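Local structure of AvrL567-D (Melampsora lini, 2QVT) at residues R123-D127 with F128-A132. The protein is an avirulence protein of the flax rust fungus, probably recognised by matching flax resistance proteins to trigger disease resistance, with no known biochemical activity. Residues are numbered along the deposited sequence; the frame is centred on the assembly and turned at random.
Sequences RTIQD and FHLFA
The Phe128 ring carries the aliphatic part of Gln126 on one face: CB of Gln126 stands 3.7 Å from the ring centroid, a CH-pi contact displaced toward the rim on the CE2 side, while CG of Gln126 reaches CZ of Phe128 at 3.5 Å. Both side chains point the same way, and the Gln126 amide lies only 20° from the plane of the ring. With chi1 at 56°, Phe128 CG sits between its own backbone N and carbonyl carbon, which turns the ring back toward the Gln126 side chain. The imidazole of His129 has Phe128 CE1 over one face, and its edge faces the backbone of 124-126, with Thr124 O near the ring plane. At this edge ND1 of His129 accepts the amide N-H of Gln126 at 2.9 Å, an almost straight bond whose donor is tilted 23° out of the ring. The same two residues are joined again by His129 N to Gln126 O at 3.0 Å, and Leu130 N to Asp127 O follows with the same i to i+3 spacing, making a short 3-10 segment at 127-129. Beyond these bonds, Leu130 CD2 meets Ile125 CG2 at 3.8 Å. Ile125, His129 and Leu130 touch Ile142 of strand 141-148, and the first two also Ile86 of strand 81-86, which lays this part of the loop against the four-stranded sheet; the Phe128 and His129 rings also meet His88. As ND1 of His129 accepts a main-chain N-H, it probably carries no proton, consistent with a neutral imidazole protonated on NE2; protonation of ND1 would probably disturb the link between extended chain and turn.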
loop_
_atom_site.group_PDB
_atom_site.type_symbol
_atom_site.label_atom_id
_atom_site.label_comp_id
_atom_site.label_asym_id
_atom_site.label_seq_id
_atom_site.Cartn_x
_atom_site.Cartn_y
_atom_site.Cartn_z
ATOM N N ARG A 123 5.616 -5.051 8.510
ATOM C CA ARG A 123 6.444 -4.186 7.651
ATOM C C ARG A 123 6.610 -4.732 6.228
ATOM O O ARG A 123 6.772 -3.983 5.302
ATOM C CB ARG A 123 7.786 -3.743 8.305
ATOM C CG ARG A 123 8.860 -4.798 8.448
ATOM C CD ARG A 123 10.233 -4.220 8.961
ATOM N NE ARG A 123 11.056 -3.578 7.910
ATOM C CZ ARG A 123 11.765 -4.225 6.973
ATOM N NH1 ARG A 123 11.768 -5.548 6.913
ATOM N NH2 ARG A 123 12.476 -3.541 6.072
ATOM N N THR A 124 6.535 -6.046 6.068
ATOM C CA THR A 124 6.738 -6.621 4.754
ATOM C C THR A 124 5.527 -7.421 4.304
ATOM O O THR A 124 4.696 -7.844 5.124
ATOM C CB THR A 124 7.995 -7.506 4.681
ATOM O OG1 THR A 124 7.772 -8.663 5.487
ATOM C CG2 THR A 124 9.235 -6.736 5.123
ATOM N N ILE A 125 5.420 -7.550 2.986
ATOM C CA ILE A 125 4.370 -8.308 2.326
ATOM C C ILE A 125 4.516 -9.823 2.623
ATOM O O ILE A 125 5.611 -10.366 2.604
ATOM C CB ILE A 125 4.339 -7.951 0.785
ATOM C CG1 ILE A 125 4.110 -6.444 0.603
ATOM C CG2 ILE A 125 3.274 -8.799 -0.002
ATOM C CD1 ILE A 125 2.770 -5.931 1.227
ATOM N N GLN A 126 3.404 -10.470 2.974
ATOM C CA GLN A 126 3.375 -11.879 3.331
ATOM C C GLN A 126 2.416 -12.625 2.389
ATOM O O GLN A 126 1.622 -12.014 1.707
ATOM C CB GLN A 126 2.851 -12.047 4.767
ATOM C CG GLN A 126 3.508 -11.181 5.843
ATOM C CD GLN A 126 4.906 -11.637 6.224
ATOM O OE1 GLN A 126 5.270 -12.817 6.080
ATOM N NE2 GLN A 126 5.702 -10.699 6.707
ATOM N N ASP A 127 2.452 -13.955 2.422
ATOM C CA ASP A 127 1.618 -14.784 1.571
ATOM C C ASP A 127 0.132 -14.487 1.795
ATOM O O ASP A 127 -0.649 -14.536 0.841
ATOM C CB ASP A 127 1.890 -16.257 1.814
ATOM C CG ASP A 127 3.295 -16.717 1.307
ATOM O OD1 ASP A 127 3.927 -15.984 0.509
ATOM O OD2 ASP A 127 3.746 -17.843 1.697
ATOM N N PHE A 128 -0.244 -14.158 3.035
ATOM C CA PHE A 128 -1.650 -13.886 3.374
ATOM C C PHE A 128 -2.201 -12.524 2.858
ATOM O O PHE A 128 -3.385 -12.249 2.988
ATOM C CB PHE A 128 -1.944 -14.117 4.893
ATOM C CG PHE A 128 -1.072 -13.320 5.821
ATOM C CD1 PHE A 128 -1.307 -11.944 6.023
ATOM C CD2 PHE A 128 -0.037 -13.937 6.508
ATOM C CE1 PHE A 128 -0.519 -11.186 6.866
ATOM C CE2 PHE A 128 0.769 -13.190 7.394
ATOM C CZ PHE A 128 0.518 -11.799 7.567
ATOM N N HIS A 129 -1.328 -11.703 2.271
ATOM C CA HIS A 129 -1.691 -10.466 1.550
ATOM C C HIS A 129 -1.863 -10.711 0.054
ATOM O O HIS A 129 -2.333 -9.823 -0.657
ATOM C CB HIS A 129 -0.549 -9.465 1.620
ATOM C CG HIS A 129 -0.236 -8.964 2.992
ATOM N ND1 HIS A 129 1.062 -8.864 3.459
ATOM C CD2 HIS A 129 -1.038 -8.476 3.979
ATOM C CE1 HIS A 129 1.045 -8.343 4.676
ATOM N NE2 HIS A 129 -0.215 -8.091 5.010
ATOM N N LEU A 130 -1.464 -11.894 -0.445
ATOM C CA LEU A 130 -1.379 -12.113 -1.920
ATOM C C LEU A 130 -2.621 -12.741 -2.530
ATOM O O LEU A 130 -3.120 -13.738 -1.997
ATOM C CB LEU A 130 -0.174 -12.972 -2.275
ATOM C CG LEU A 130 1.214 -12.514 -1.813
ATOM C CD1 LEU A 130 2.255 -13.620 -2.207
ATOM C CD2 LEU A 130 1.533 -11.167 -2.410
ATOM N N PHE A 131 -3.091 -12.162 -3.644
ATOM C CA PHE A 131 -4.209 -12.712 -4.434
ATOM C C PHE A 131 -3.714 -13.218 -5.792
ATOM O O PHE A 131 -2.937 -12.503 -6.484
ATOM C CB PHE A 131 -5.276 -11.623 -4.680
ATOM C CG PHE A 131 -5.965 -11.131 -3.404
ATOM C CD1 PHE A 131 -7.208 -11.676 -3.016
ATOM C CD2 PHE A 131 -5.372 -10.164 -2.596
ATOM C CE1 PHE A 131 -7.847 -11.220 -1.834
ATOM C CE2 PHE A 131 -5.979 -9.756 -1.419
ATOM C CZ PHE A 131 -7.199 -10.263 -1.030
ATOM N N ALA A 132 -4.150 -14.435 -6.180
ATOM C CA ALA A 132 -3.820 -15.015 -7.518
ATOM C C ALA A 132 -4.372 -14.141 -8.605
ATOM O O ALA A 132 -5.511 -13.647 -8.504
ATOM C CB ALA A 132 -4.344 -16.446 -7.688
#